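Local structure of histidinol dehydrogenase (Elizabethkingia anophelis NUHP1, 6AN0) at residues D67-S72 and I184-K189; V243-D248 and H331-I336; L275-N280 and E318-F323. The protein probably catalyses the two successive NAD-dependent oxidations that turn L-histidinol into L-histidine, the last step of histidine biosynthesis, as a zinc-dependent enzyme. One frame throughout, in Å; residues are numbered along the deposited sequence. Where two conformers were deposited one is given.

Interaction 1 of 3, residues D67-S72 and I184-K189; sequences DIRVSS and IKNIYK
Two backbone hydrogen bonds frame Arg-69 and form a single beta bridge to Tyr-188, joining the loop 67-72 to strand 186-189 at the edge of the mixed sheet. Lys-189 N donates to Ile-68 O at 2.8 Å, and Val-70 N to Ile-187 O at 2.9 Å.

The guanidinium of Arg-69 makes a third, side-chain bond: NH2 gives an almost straight bond (178°) to Lys-185 O at 3.1 Å. The acceptor lies in the guanidinium plane, yet the donor sits above the carbonyl plane. An extended chain with CG anti to the backbone N (chi1 -165°) carries the group along the strand, its CG passing 3.8 Å from CE2 of Tyr-188, while Asn-186 OD1 rests over one face of the guanidinium.

Apolar contact comes from Val-70 CG2, 3.7 Å from Ile-187 CG2, and from Ile-68 CG2 beside Tyr-188 CB. Leu-176 of helix 173-181 packs on both Val-70 and Ile-187.

One water accepts from Arg-69 NE and Ile-187 N; another links Asp-67 O to Lys-189 NZ, which forms a salt bridge to Glu-74. The two backbone bonds thus set the register, and arginine and waters extend the polar contact past the bridge.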
ATOM      1  N   ASP A  67      27.082  16.000 -16.703  1.00 36.59           N
ATOM      2  CA  ASP A  67      26.919  14.891 -15.770  1.00 37.27           C
ATOM      3  C   ASP A  67      25.555  14.973 -15.105  1.00 26.78           C
ATOM      4  O   ASP A  67      25.139  16.047 -14.658  1.00 30.94           O
ATOM      5  CB  ASP A  67      28.022  14.899 -14.707  1.00 35.64           C
ATOM      6  CG  ASP A  67      29.394  14.632 -15.292  1.00 53.79           C
ATOM      7  OD1 ASP A  67      29.535  13.656 -16.058  1.00 52.91           O
ATOM      8  OD2 ASP A  67      30.326  15.405 -14.993  1.00 56.83           O
ATOM      9  N   ILE A  68      24.861  13.838 -15.042  1.00 29.30           N
ATOM     10  CA  ILE A  68      23.573  13.782 -14.353  1.00 31.73           C
ATOM     11  C   ILE A  68      23.766  13.684 -12.842  1.00 26.93           C
ATOM     12  O   ILE A  68      22.957  14.217 -12.068  1.00 26.85           O
ATOM     13  CB  ILE A  68      22.748  12.603 -14.902  1.00 24.75           C
ATOM     14  CG1 ILE A  68      22.421  12.847 -16.382  1.00 32.12           C
ATOM     15  CG2 ILE A  68      21.472  12.362 -14.065  1.00 31.44           C
ATOM     16  CD1 ILE A  68      22.063  11.590 -17.155  1.00 37.51           C
ATOM     17  N   ARG A  69      24.841  13.038 -12.394  1.00 29.41           N
ATOM     18  CA  ARG A  69      25.042  12.778 -10.974  1.00 25.64           C
ATOM     19  C   ARG A  69      25.715  13.964 -10.286  1.00 23.92           C
ATOM     20  O   ARG A  69      26.687  14.520 -10.804  1.00 26.90           O
ATOM     21  CB  ARG A  69      25.880  11.511 -10.774  1.00 30.66           C
ATOM     22  CG  ARG A  69      25.794  11.002  -9.345  1.00 33.96           C
ATOM     23  CD  ARG A  69      26.479   9.667  -9.148  1.00 43.76           C
ATOM     24  NE  ARG A  69      26.526   9.329  -7.726  1.00 35.23           N
ATOM     25  CZ  ARG A  69      27.325   8.406  -7.203  1.00 56.98           C
ATOM     26  NH1 ARG A  69      28.145   7.716  -7.983  1.00 62.83           N
ATOM     27  NH2 ARG A  69      27.304   8.177  -5.897  1.00 52.84           N
ATOM     28  N   VAL A  70      25.187  14.347  -9.117  1.00 28.71           N
ATOM     29  CA  VAL A  70      25.836  15.355  -8.284  1.00 23.68           C
ATOM     30  C   VAL A  70      27.183  14.816  -7.824  1.00 26.51           C
ATOM     31  O   VAL A  70      27.282  13.678  -7.354  1.00 30.84           O
ATOM     32  CB  VAL A  70      24.929  15.719  -7.092  1.00 25.04           C
ATOM     33  CG1 VAL A  70      25.640  16.659  -6.129  1.00 26.71           C
ATOM     34  CG2 VAL A  70      23.609  16.340  -7.576  1.00 22.07           C
ATOM     35  N   SER A  71      28.227  15.633  -7.955  1.00 29.23           N
ATOM     36  CA  SER A  71      29.584  15.237  -7.609  1.00 30.52           C
ATOM     37  C   SER A  71      29.874  15.451  -6.121  1.00 27.72           C
ATOM     38  O   SER A  71      29.148  16.143  -5.407  1.00 32.31           O
ATOM     39  CB  SER A  71      30.591  16.030  -8.438  1.00 35.47           C
ATOM     40  OG  SER A  71      30.572  17.394  -8.050  1.00 32.61           O
ATOM     41  N   SER A  72      30.984  14.867  -5.655  1.00 34.58           N
ATOM     42  CA  SER A  72      31.360  15.067  -4.259  1.00 37.02           C
ATOM     43  C   SER A  72      31.799  16.508  -3.996  1.00 31.70           C
ATOM     44  O   SER A  72      31.548  17.039  -2.908  1.00 31.53           O
ATOM     45  CB  SER A  72      32.458  14.076  -3.851  1.00 39.93           C
ATOM     46  OG  SER A  72      33.684  14.393  -4.466  1.00 49.73           O
ATOM     47  N   ILE A 184      22.351   9.577   1.968  1.00 25.33           N
ATOM     48  CA  ILE A 184      21.986   9.377   0.570  1.00 21.37           C
ATOM     49  C   ILE A 184      23.162   9.830  -0.288  1.00 28.95           C
ATOM     50  O   ILE A 184      23.576  10.994  -0.223  1.00 30.41           O
ATOM     51  CB  ILE A 184      20.701  10.143   0.220  1.00 20.39           C
ATOM     52  CG1 ILE A 184      19.518   9.613   1.045  1.00 22.75           C
ATOM     53  CG2 ILE A 184      20.413  10.046  -1.272  1.00 23.96           C
ATOM     54  CD1 ILE A 184      18.279  10.447   0.910  1.00 24.28           C
ATOM     55  N   LYS A 185      23.722   8.905  -1.081  1.00 23.05           N
ATOM     56  CA  LYS A 185      24.877   9.213  -1.913  1.00 30.04           C
ATOM     57  C   LYS A 185      24.571   9.278  -3.401  1.00 30.86           C
ATOM     58  O   LYS A 185      25.390   9.805  -4.156  1.00 32.48           O
ATOM     59  CB  LYS A 185      25.991   8.178  -1.687  1.00 33.99           C
ATOM     60  CG  LYS A 185      26.518   8.150  -0.262  1.00 36.23           C
ATOM     61  CD  LYS A 185      27.187   9.471   0.086  1.00 52.12           C
ATOM     62  CE  LYS A 185      27.333   9.644   1.590  1.00 66.98           C
ATOM     63  NZ  LYS A 185      28.107   8.535   2.200  1.00 64.49           N
ATOM     64  N   ASN A 186      23.430   8.757  -3.840  1.00 24.84           N
ATOM     65  CA  ASN A 186      23.073   8.693  -5.259  1.00 27.50           C
ATOM     66  C   ASN A 186      22.065   9.805  -5.521  1.00 21.05           C
ATOM     67  O   ASN A 186      20.861   9.614  -5.375  1.00 25.14           O
ATOM     68  CB  ASN A 186      22.490   7.327  -5.619  1.00 29.65           C
ATOM     69  CG  ASN A 186      23.483   6.177  -5.425  1.00 37.26           C
ATOM     70  OD1 ASN A 186      24.694   6.381  -5.367  1.00 44.53           O
ATOM     71  ND2 ASN A 186      22.960   4.957  -5.339  1.00 44.33           N
ATOM     72  N   ILE A 187      22.567  10.973  -5.929  1.00 24.28           N
ATOM     73  CA  ILE A 187      21.748  12.166  -6.122  1.00 22.35           C
ATOM     74  C   ILE A 187      21.886  12.601  -7.572  1.00 23.05           C
ATOM     75  O   ILE A 187      23.008  12.771  -8.066  1.00 24.54           O
ATOM     76  CB  ILE A 187      22.175  13.297  -5.166  1.00 22.71           C
ATOM     77  CG1 ILE A 187      22.161  12.802  -3.712  1.00 22.95           C
ATOM     78  CG2 ILE A 187      21.298  14.530  -5.345  1.00 25.73           C
ATOM     79  CD1 ILE A 187      22.698  13.829  -2.729  1.00 27.45           C
ATOM     80  N   TYR A 188      20.750  12.794  -8.242  1.00 23.80           N
ATOM     81  CA  TYR A 188      20.716  13.026  -9.674  1.00 25.11           C
ATOM     82  C   TYR A 188      19.977  14.316  -9.994  1.00 27.54           C
ATOM     83  O   TYR A 188      18.901  14.589  -9.445  1.00 25.14           O
ATOM     84  CB  TYR A 188      20.059  11.840 -10.395  1.00 20.94           C
ATOM     85  CG  TYR A 188      20.746  10.545 -10.056  1.00 23.93           C
ATOM     86  CD1 TYR A 188      20.175   9.646  -9.159  1.00 26.37           C
ATOM     87  CD2 TYR A 188      21.995  10.250 -10.581  1.00 24.23           C
ATOM     88  CE1 TYR A 188      20.819   8.460  -8.841  1.00 29.34           C
ATOM     89  CE2 TYR A 188      22.640   9.072 -10.269  1.00 25.83           C
ATOM     90  CZ  TYR A 188      22.052   8.185  -9.394  1.00 28.63           C
ATOM     91  OH  TYR A 188      22.703   7.011  -9.085  1.00 29.27           O
ATOM     92  N   LYS A 189      20.554  15.086 -10.912  1.00 25.40           N
ATOM     93  CA  LYS A 189      19.965  16.333 -11.400  1.00 20.99           C
ATOM     94  C   LYS A 189      18.916  15.979 -12.448  1.00 28.42           C
ATOM     95  O   LYS A 189      19.215  15.859 -13.635  1.00 31.35           O
ATOM     96  CB  LYS A 189      21.039  17.233 -11.987  1.00 20.87           C
ATOM     97  CG  LYS A 189      22.139  17.632 -11.018  1.00 24.29           C
ATOM     98  CD  LYS A 189      23.206  18.447 -11.755  1.00 24.64           C
ATOM     99  CE  LYS A 189      24.339  18.844 -10.830  1.00 29.81           C
ATOM    100  NZ  LYS A 189      25.319  19.754 -11.498  1.00 32.85           N
TER
HETATM  101  O   HOH W   1      26.313  18.175 -13.386  1.00 33.80           O
HETATM  102  O   HOH W   2      25.504  11.696  -6.080  1.00 37.41           O

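Interaction 2 of 3, residues V243-D248 and H331-I336; sequences VLVIAD and HLILAI
Strands 243-247 and 331-335 are neighbours in a six-stranded parallel sheet, 331-335 next to edge strand 351-354, with Leu-244 beside Leu-332, Val-245 beside Ile-333 and Ile-246 beside Leu-334. Leu-244 N bonds to His-331 O at 2.9 Å and Leu-244 O receives Ile-333 N; Ile-246 N meets Ile-333 O at 2.8 Å, nearly in line with the carbonyl (C=O...N 178°). Ile-246 O takes Ala-335 N at 2.7 Å through a bent bond, N-H...O 135°, where strand 331-335 ends in an inverse gamma turn centred on Ala-335. Asp-248 N to Ala-335 O is weak.

The sheet is Rossmann-like, and strand 243-247 pairs with strand 271-276 on its other side. On the face of Leu-244 and Ile-246, packed against helix 317-327, paired side chains lie side by side, pointing the same way: Leu-244 CD2 is 3.6 Å from Leu-332 CD1, and Ile-246 CD1 is 3.8 Å from Leu-334 CD2. On the opposite face, that of Val-243, Val-245 and Ile-333, packed against helix 253-264, Val-243 CG2 lies 3.9 Å from Ile-333 CG1.

His-331, at the start of its strand, is predicted to accept a proton and bind the substrate. Its CB abuts Val-243 CG2, while ND1 is hydrogen-bonded to Glu-242 O, which restrains the rotation of the imidazole; the side chain is about 6 Å from a bound zinc ion.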
ATOM      1  N   VAL A 243      -5.801  21.469   5.704  1.00 21.89           N
ATOM      2  CA  VAL A 243      -5.954  21.299   7.147  1.00 22.04           C
ATOM      3  C   VAL A 243      -7.419  21.504   7.509  1.00 20.61           C
ATOM      4  O   VAL A 243      -8.129  22.312   6.904  1.00 24.58           O
ATOM      5  CB  VAL A 243      -5.045  22.259   7.970  1.00 21.06           C
ATOM      6  CG1 VAL A 243      -5.472  23.725   7.797  1.00 19.90           C
ATOM      7  CG2 VAL A 243      -5.054  21.886   9.460  1.00 22.05           C
ATOM      8  N   LEU A 244      -7.869  20.768   8.520  1.00 21.03           N
ATOM      9  CA  LEU A 244      -9.146  21.024   9.161  1.00 23.02           C
ATOM     10  C   LEU A 244      -8.873  21.237  10.641  1.00 25.10           C
ATOM     11  O   LEU A 244      -8.151  20.446  11.256  1.00 18.31           O
ATOM     12  CB  LEU A 244     -10.128  19.868   8.933  1.00 20.23           C
ATOM     13  CG  LEU A 244     -11.575  20.022   9.419  1.00 20.38           C
ATOM     14  CD1 LEU A 244     -12.505  19.205   8.530  1.00 24.72           C
ATOM     15  CD2 LEU A 244     -11.733  19.592  10.894  1.00 21.34           C
ATOM     16  N   VAL A 245      -9.402  22.328  11.187  1.00 22.67           N
ATOM     17  CA  VAL A 245      -9.254  22.680  12.595  1.00 23.11           C
ATOM     18  C   VAL A 245     -10.623  22.610  13.253  1.00 22.74           C
ATOM     19  O   VAL A 245     -11.610  23.104  12.699  1.00 25.43           O
ATOM     20  CB  VAL A 245      -8.652  24.091  12.765  1.00 23.37           C
ATOM     21  CG1 VAL A 245      -8.480  24.437  14.258  1.00 22.60           C
ATOM     22  CG2 VAL A 245      -7.344  24.213  11.997  1.00 21.33           C
ATOM     23  N   ILE A 246     -10.672  22.023  14.450  1.00 20.33           N
ATOM     24  CA  ILE A 246     -11.854  22.046  15.309  1.00 23.63           C
ATOM     25  C   ILE A 246     -11.526  22.891  16.537  1.00 25.90           C
ATOM     26  O   ILE A 246     -10.552  22.609  17.250  1.00 25.14           O
ATOM     27  CB  ILE A 246     -12.285  20.631  15.724  1.00 26.78           C
ATOM     28  CG1 ILE A 246     -12.611  19.789  14.480  1.00 22.60           C
ATOM     29  CG2 ILE A 246     -13.478  20.698  16.676  1.00 24.28           C
ATOM     30  CD1 ILE A 246     -13.090  18.354  14.817  1.00 22.14           C
ATOM     31  N   ALA A 247     -12.342  23.912  16.799  1.00 25.23           N
ATOM     32  CA  ALA A 247     -12.054  24.883  17.853  1.00 28.95           C
ATOM     33  C   ALA A 247     -13.276  25.107  18.737  1.00 26.93           C
ATOM     34  O   ALA A 247     -14.367  25.370  18.228  1.00 27.06           O
ATOM     35  CB  ALA A 247     -11.607  26.220  17.242  1.00 27.57           C
ATOM     36  N   ASP A 248     -13.093  25.030  20.057  1.00 23.95           N
ATOM     37  CA  ASP A 248     -14.153  25.408  20.982  1.00 29.74           C
ATOM     38  C   ASP A 248     -13.738  26.692  21.702  1.00 31.28           C
ATOM     39  O   ASP A 248     -12.787  27.369  21.294  1.00 29.31           O
ATOM     40  CB  ASP A 248     -14.489  24.244  21.934  1.00 32.29           C
ATOM     41  CG  ASP A 248     -13.364  23.910  22.906  1.00 33.25           C
ATOM     42  OD1 ASP A 248     -12.355  24.637  22.965  1.00 32.11           O
ATOM     43  OD2 ASP A 248     -13.499  22.894  23.627  1.00 39.85           O
ATOM     44  N   HIS A 331      -4.488  16.916   7.447  1.00 18.76           N
ATOM     45  CA  HIS A 331      -4.110  17.301   8.805  1.00 18.09           C
ATOM     46  C   HIS A 331      -5.353  17.689   9.586  1.00 18.07           C
ATOM     47  O   HIS A 331      -6.214  18.414   9.071  1.00 17.05           O
ATOM     48  CB  HIS A 331      -3.170  18.508   8.827  1.00 22.09           C
ATOM     49  CG  HIS A 331      -1.944  18.356   7.995  1.00 22.30           C
ATOM     50  ND1 HIS A 331      -1.866  18.820   6.698  1.00 24.77           N
ATOM     51  CD2 HIS A 331      -0.728  17.837   8.287  1.00 25.18           C
ATOM     52  CE1 HIS A 331      -0.658  18.577   6.221  1.00 25.71           C
ATOM     53  NE2 HIS A 331       0.051  17.980   7.164  1.00 27.67           N
ATOM     54  N   LEU A 332      -5.431  17.244  10.837  1.00 17.87           N
ATOM     55  CA  LEU A 332      -6.537  17.587  11.730  1.00 16.75           C
ATOM     56  C   LEU A 332      -5.958  18.243  12.974  1.00 18.47           C
ATOM     57  O   LEU A 332      -5.119  17.644  13.646  1.00 19.27           O
ATOM     58  CB  LEU A 332      -7.323  16.331  12.112  1.00 16.10           C
ATOM     59  CG  LEU A 332      -8.379  16.496  13.206  1.00 18.54           C
ATOM     60  CD1 LEU A 332      -9.426  17.526  12.755  1.00 18.28           C
ATOM     61  CD2 LEU A 332      -9.043  15.157  13.514  1.00 16.93           C
ATOM     62  N   ILE A 333      -6.406  19.454  13.298  1.00 18.04           N
ATOM     63  CA  ILE A 333      -5.995  20.114  14.538  1.00 18.64           C
ATOM     64  C   ILE A 333      -7.190  20.155  15.486  1.00 21.83           C
ATOM     65  O   ILE A 333      -8.229  20.748  15.168  1.00 19.24           O
ATOM     66  CB  ILE A 333      -5.442  21.526  14.285  1.00 20.87           C
ATOM     67  CG1 ILE A 333      -4.261  21.473  13.297  1.00 20.46           C
ATOM     68  CG2 ILE A 333      -5.015  22.174  15.613  1.00 22.28           C
ATOM     69  CD1 ILE A 333      -3.603  22.832  13.014  1.00 23.78           C
ATOM     70  N   LEU A 334      -7.040  19.547  16.665  1.00 18.10           N
ATOM     71  CA  LEU A 334      -8.089  19.572  17.688  1.00 20.96           C
ATOM     72  C   LEU A 334      -7.726  20.648  18.703  1.00 22.39           C
ATOM     73  O   LEU A 334      -7.042  20.387  19.693  1.00 22.09           O
ATOM     74  CB  LEU A 334      -8.256  18.214  18.365  1.00 21.70           C
ATOM     75  CG  LEU A 334      -8.692  17.057  17.473  1.00 24.63           C
ATOM     76  CD1 LEU A 334      -8.955  15.840  18.373  1.00 27.26           C
ATOM     77  CD2 LEU A 334      -9.934  17.419  16.619  1.00 20.91           C
ATOM     78  N   ALA A 335      -8.204  21.869  18.460  1.00 21.72           N
ATOM     79  CA  ALA A 335      -7.959  22.989  19.366  1.00 22.28           C
ATOM     80  C   ALA A 335      -9.081  23.057  20.399  1.00 22.92           C
ATOM     81  O   ALA A 335      -9.872  24.001  20.477  1.00 25.04           O
ATOM     82  CB  ALA A 335      -7.822  24.293  18.580  1.00 19.88           C
ATOM     83  N   ILE A 336      -9.153  21.999  21.202  1.00 28.24           N
ATOM     84  CA  ILE A 336     -10.243  21.840  22.147  1.00 28.00           C
ATOM     85  C   ILE A 336      -9.695  21.316  23.458  1.00 37.15           C
ATOM     86  O   ILE A 336      -8.571  20.811  23.546  1.00 28.23           O
ATOM     87  CB  ILE A 336     -11.349  20.884  21.652  1.00 29.46           C
ATOM     88  CG1 ILE A 336     -10.783  19.448  21.555  1.00 31.62           C
ATOM     89  CG2 ILE A 336     -11.971  21.387  20.360  1.00 34.26           C
ATOM     90  CD1 ILE A 336     -11.691  18.450  20.879  1.00 31.03           C
TER

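Interaction 3 of 3, residues L275-N280 and E318-F323; sequences LTTDEN and EKCIAF
Leu-275, at the end of strand 271-276, fits against Cys-320 and Phe-323, one helical turn apart on the inner side of helix 317-327. No hydrogen bond joins the two segments; it is a van der Waals contact, chiefly of carbon and sulfur.

At the beginning of 318-323, Glu-318 and Lys-319 do not touch 275-280; their carbonyls accept from Ala-322 N and Phe-323 N within the helix. The ammonium of Lys-319 is turned outward to a salt bridge with Asp-315.

Cys-320 is the first to touch. With SG anti to its carbonyl carbon (chi1 -68°), the sulfur reaches toward the strand and stops 3.9 Å from Leu-275 CB; Thr-277 CG2 is more distant, 4.3 Å from the same SG. The backbone is met as well, since Leu-275 CD1 comes to 3.3 Å from Cys-320 O, a close approach of a methyl to a carbonyl. Ile-321, whose CB points away from Leu-275, packs instead on Ile-246 of the neighbouring strand 242-247.

Phe-323 closes the contact. Its ring swings anti to the backbone N (chi1 -174°), so that one face receives Leu-275 CD2 in a CH-pi contact, 4.3 Å from the ring centroid and offset toward the rim. The other methyl, CD1, lies 3.8 Å from Phe-323 CD2, so both branches of the leucine bear on one side of the ring. Trp-20 meets the same phenyl edge-to-face, and Ile-312 of strand 310-313 touches it too.

Beyond the contact, the chain of 275-280 turns into helix 279-293, with Thr-276 OG1 hydrogen-bonded to Asp-278 O at 2.9 Å and Asp-278 as N-cap. A helix lying on the apolar face of a parallel sheet, here in the beta-alpha-beta crossover from strand 310-313 over 271-276 and 242-247 to 331-335, is typical of Rossmann-like alpha/beta folds.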
ATOM      1  N   LEU A 275     -13.878  24.468  11.733  1.00 22.10           N
ATOM      2  CA  LEU A 275     -15.126  24.109  12.397  1.00 24.14           C
ATOM      3  C   LEU A 275     -15.079  24.672  13.808  1.00 24.50           C
ATOM      4  O   LEU A 275     -14.101  24.441  14.526  1.00 24.15           O
ATOM      5  CB  LEU A 275     -15.311  22.585  12.454  1.00 21.91           C
ATOM      6  CG  LEU A 275     -15.198  21.783  11.155  1.00 21.06           C
ATOM      7  CD1 LEU A 275     -15.459  20.309  11.446  1.00 18.76           C
ATOM      8  CD2 LEU A 275     -16.171  22.304  10.113  1.00 23.16           C
ATOM      9  N   THR A 276     -16.102  25.434  14.200  1.00 25.01           N
ATOM     10  CA  THR A 276     -16.151  25.973  15.556  1.00 30.91           C
ATOM     11  C   THR A 276     -17.479  25.609  16.203  1.00 35.01           C
ATOM     12  O   THR A 276     -18.479  25.385  15.514  1.00 38.84           O
ATOM     13  CB  THR A 276     -15.968  27.513  15.598  1.00 35.00           C
ATOM     14  OG1 THR A 276     -17.128  28.155  15.060  1.00 41.24           O
ATOM     15  CG2 THR A 276     -14.753  27.951  14.807  1.00 36.77           C
ATOM     16  N   THR A 277     -17.488  25.553  17.539  1.00 29.51           N
ATOM     17  CA  THR A 277     -18.737  25.312  18.252  1.00 34.00           C
ATOM     18  C   THR A 277     -19.506  26.584  18.591  1.00 40.16           C
ATOM     19  O   THR A 277     -20.618  26.479  19.114  1.00 39.67           O
ATOM     20  CB  THR A 277     -18.511  24.513  19.547  1.00 37.71           C
ATOM     21  OG1 THR A 277     -17.551  25.177  20.383  1.00 37.01           O
ATOM     22  CG2 THR A 277     -18.039  23.102  19.230  1.00 39.60           C
ATOM     23  N   ASP A 278     -18.965  27.777  18.333  1.00 36.99           N
ATOM     24  CA  ASP A 278     -19.832  28.950  18.380  1.00 49.61           C
ATOM     25  C   ASP A 278     -19.292  30.038  17.461  1.00 44.11           C
ATOM     26  O   ASP A 278     -18.128  30.027  17.048  1.00 39.29           O
ATOM     27  CB  ASP A 278     -20.082  29.452  19.830  1.00 57.76           C
ATOM     28  CG  ASP A 278     -18.939  30.287  20.431  1.00 57.35           C
ATOM     29  OD1 ASP A 278     -18.166  30.961  19.718  1.00 58.95           O
ATOM     30  OD2 ASP A 278     -18.849  30.293  21.681  1.00 46.37           O
ATOM     31  N   GLU A 279     -20.178  30.985  17.155  1.00 45.97           N
ATOM     32  CA  GLU A 279     -19.902  31.993  16.144  1.00 40.43           C
ATOM     33  C   GLU A 279     -18.849  32.991  16.604  1.00 39.69           C
ATOM     34  O   GLU A 279     -18.120  33.548  15.773  1.00 43.26           O
ATOM     35  CB  GLU A 279     -21.209  32.704  15.793  1.00 46.26           C
ATOM     36  CG  GLU A 279     -21.215  33.436  14.474  1.00 58.42           C
ATOM     37  CD  GLU A 279     -22.620  33.822  14.064  1.00 66.65           C
ATOM     38  OE1 GLU A 279     -22.796  34.391  12.966  1.00 71.17           O
ATOM     39  OE2 GLU A 279     -23.551  33.542  14.850  1.00 65.11           O
ATOM     40  N   ASN A 280     -18.758  33.239  17.914  1.00 36.56           N
ATOM     41  CA  ASN A 280     -17.785  34.204  18.420  1.00 38.51           C
ATOM     42  C   ASN A 280     -16.353  33.734  18.181  1.00 38.82           C
ATOM     43  O   ASN A 280     -15.474  34.543  17.852  1.00 34.26           O
ATOM     44  CB  ASN A 280     -18.030  34.460  19.905  1.00 44.96           C
ATOM     45  CG  ASN A 280     -17.123  35.532  20.463  1.00 55.70           C
ATOM     46  OD1 ASN A 280     -16.255  35.257  21.292  1.00 61.94           O
ATOM     47  ND2 ASN A 280     -17.312  36.765  20.003  1.00 60.21           N
ATOM     48  N   GLU A 318     -18.973  16.799  18.960  1.00 34.20           N
ATOM     49  CA  GLU A 318     -19.230  15.529  18.293  0.58 35.03           C
ATOM     50  C   GLU A 318     -19.729  15.743  16.866  1.00 37.98           C
ATOM     51  O   GLU A 318     -19.379  14.954  15.981  1.00 33.43           O
ATOM     52  CB  GLU A 318     -20.211  14.661  19.093  0.58 41.53           C
ATOM     53  CG  GLU A 318     -19.710  14.154  20.475  0.58 43.56           C
ATOM     54  CD  GLU A 318     -18.353  13.417  20.474  0.58 35.69           C
ATOM     55  OE1 GLU A 318     -17.601  13.629  21.438  0.58 47.56           O
ATOM     56  OE2 GLU A 318     -18.030  12.621  19.569  0.58 26.67           O
ATOM     57  N   LYS A 319     -20.498  16.806  16.605  1.00 33.64           N
ATOM     58  CA  LYS A 319     -20.879  17.106  15.225  1.00 35.79           C
ATOM     59  C   LYS A 319     -19.666  17.511  14.393  1.00 36.25           C
ATOM     60  O   LYS A 319     -19.549  17.121  13.222  1.00 28.00           O
ATOM     61  CB  LYS A 319     -21.930  18.217  15.187  1.00 34.12           C
ATOM     62  CG  LYS A 319     -23.298  17.763  14.747  1.00 42.35           C
ATOM     63  CD  LYS A 319     -24.263  18.932  14.719  1.00 43.35           C
ATOM     64  CE  LYS A 319     -25.702  18.460  14.701  1.00 56.59           C
ATOM     65  NZ  LYS A 319     -26.632  19.611  14.752  1.00 60.42           N
ATOM     66  N   CYS A 320     -18.764  18.306  14.977  1.00 25.79           N
ATOM     67  CA  CYS A 320     -17.550  18.694  14.266  1.00 23.47           C
ATOM     68  C   CYS A 320     -16.727  17.475  13.873  1.00 27.35           C
ATOM     69  O   CYS A 320     -16.217  17.399  12.749  1.00 26.41           O
ATOM     70  CB  CYS A 320     -16.711  19.641  15.125  1.00 21.75           C
ATOM     71  SG  CYS A 320     -17.434  21.282  15.420  1.00 27.83           S
ATOM     72  N   ILE A 321     -16.574  16.518  14.797  1.00 28.07           N
ATOM     73  CA  ILE A 321     -15.834  15.289  14.509  1.00 25.23           C
ATOM     74  C   ILE A 321     -16.507  14.515  13.381  1.00 28.60           C
ATOM     75  O   ILE A 321     -15.836  13.964  12.497  1.00 26.88           O
ATOM     76  CB  ILE A 321     -15.717  14.425  15.782  1.00 30.87           C
ATOM     77  CG1 ILE A 321     -14.937  15.154  16.887  1.00 30.56           C
ATOM     78  CG2 ILE A 321     -15.085  13.066  15.463  1.00 31.42           C
ATOM     79  CD1 ILE A 321     -13.449  15.135  16.697  1.00 45.27           C
ATOM     80  N   ALA A 322     -17.845  14.440  13.406  1.00 27.97           N
ATOM     81  CA  ALA A 322     -18.562  13.722  12.357  1.00 29.51           C
ATOM     82  C   ALA A 322     -18.354  14.385  11.003  1.00 29.41           C
ATOM     83  O   ALA A 322     -18.133  13.700  10.000  1.00 27.19           O
ATOM     84  CB  ALA A 322     -20.056  13.625  12.697  1.00 30.92           C
ATOM     85  N   PHE A 323     -18.394  15.720  10.953  1.00 28.13           N
ATOM     86  CA  PHE A 323     -18.038  16.416   9.716  1.00 25.94           C
ATOM     87  C   PHE A 323     -16.607  16.089   9.304  1.00 27.01           C
ATOM     88  O   PHE A 323     -16.335  15.792   8.132  1.00 26.02           O
ATOM     89  CB  PHE A 323     -18.222  17.925   9.885  1.00 25.29           C
ATOM     90  CG  PHE A 323     -18.026  18.712   8.614  1.00 26.43           C
ATOM     91  CD1 PHE A 323     -19.118  19.223   7.926  1.00 32.75           C
ATOM     92  CD2 PHE A 323     -16.749  18.952   8.109  1.00 25.36           C
ATOM     93  CE1 PHE A 323     -18.944  19.951   6.756  1.00 34.53           C
ATOM     94  CE2 PHE A 323     -16.566  19.670   6.945  1.00 26.89           C
ATOM     95  CZ  PHE A 323     -17.673  20.176   6.262  1.00 32.75           C
TER

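From the N terminus, interaction 1 closes first: a loop between helices 50-61 and 72-79 is joined, 112 residues later, to strand 186-189 of the mixed sheet. The chain then returns to the parallel sheet begun by strand 10-13, where strand 243-247 opens interaction 2. Before its partner 331-336 arrives, 275-280 and 318-323 have already met, which leaves interaction 3 nested inside the larger loop. These two touch directly: strands 242-247 and 271-276 are sheet neighbours, and Cys-320 CB packs on Ile-246 CG2, so one helix lies across both. Interaction 1 stands apart, on the opposite side of the chain's centre, its centre 41 Å from that of interaction 2 and 49 Å from that of interaction 3.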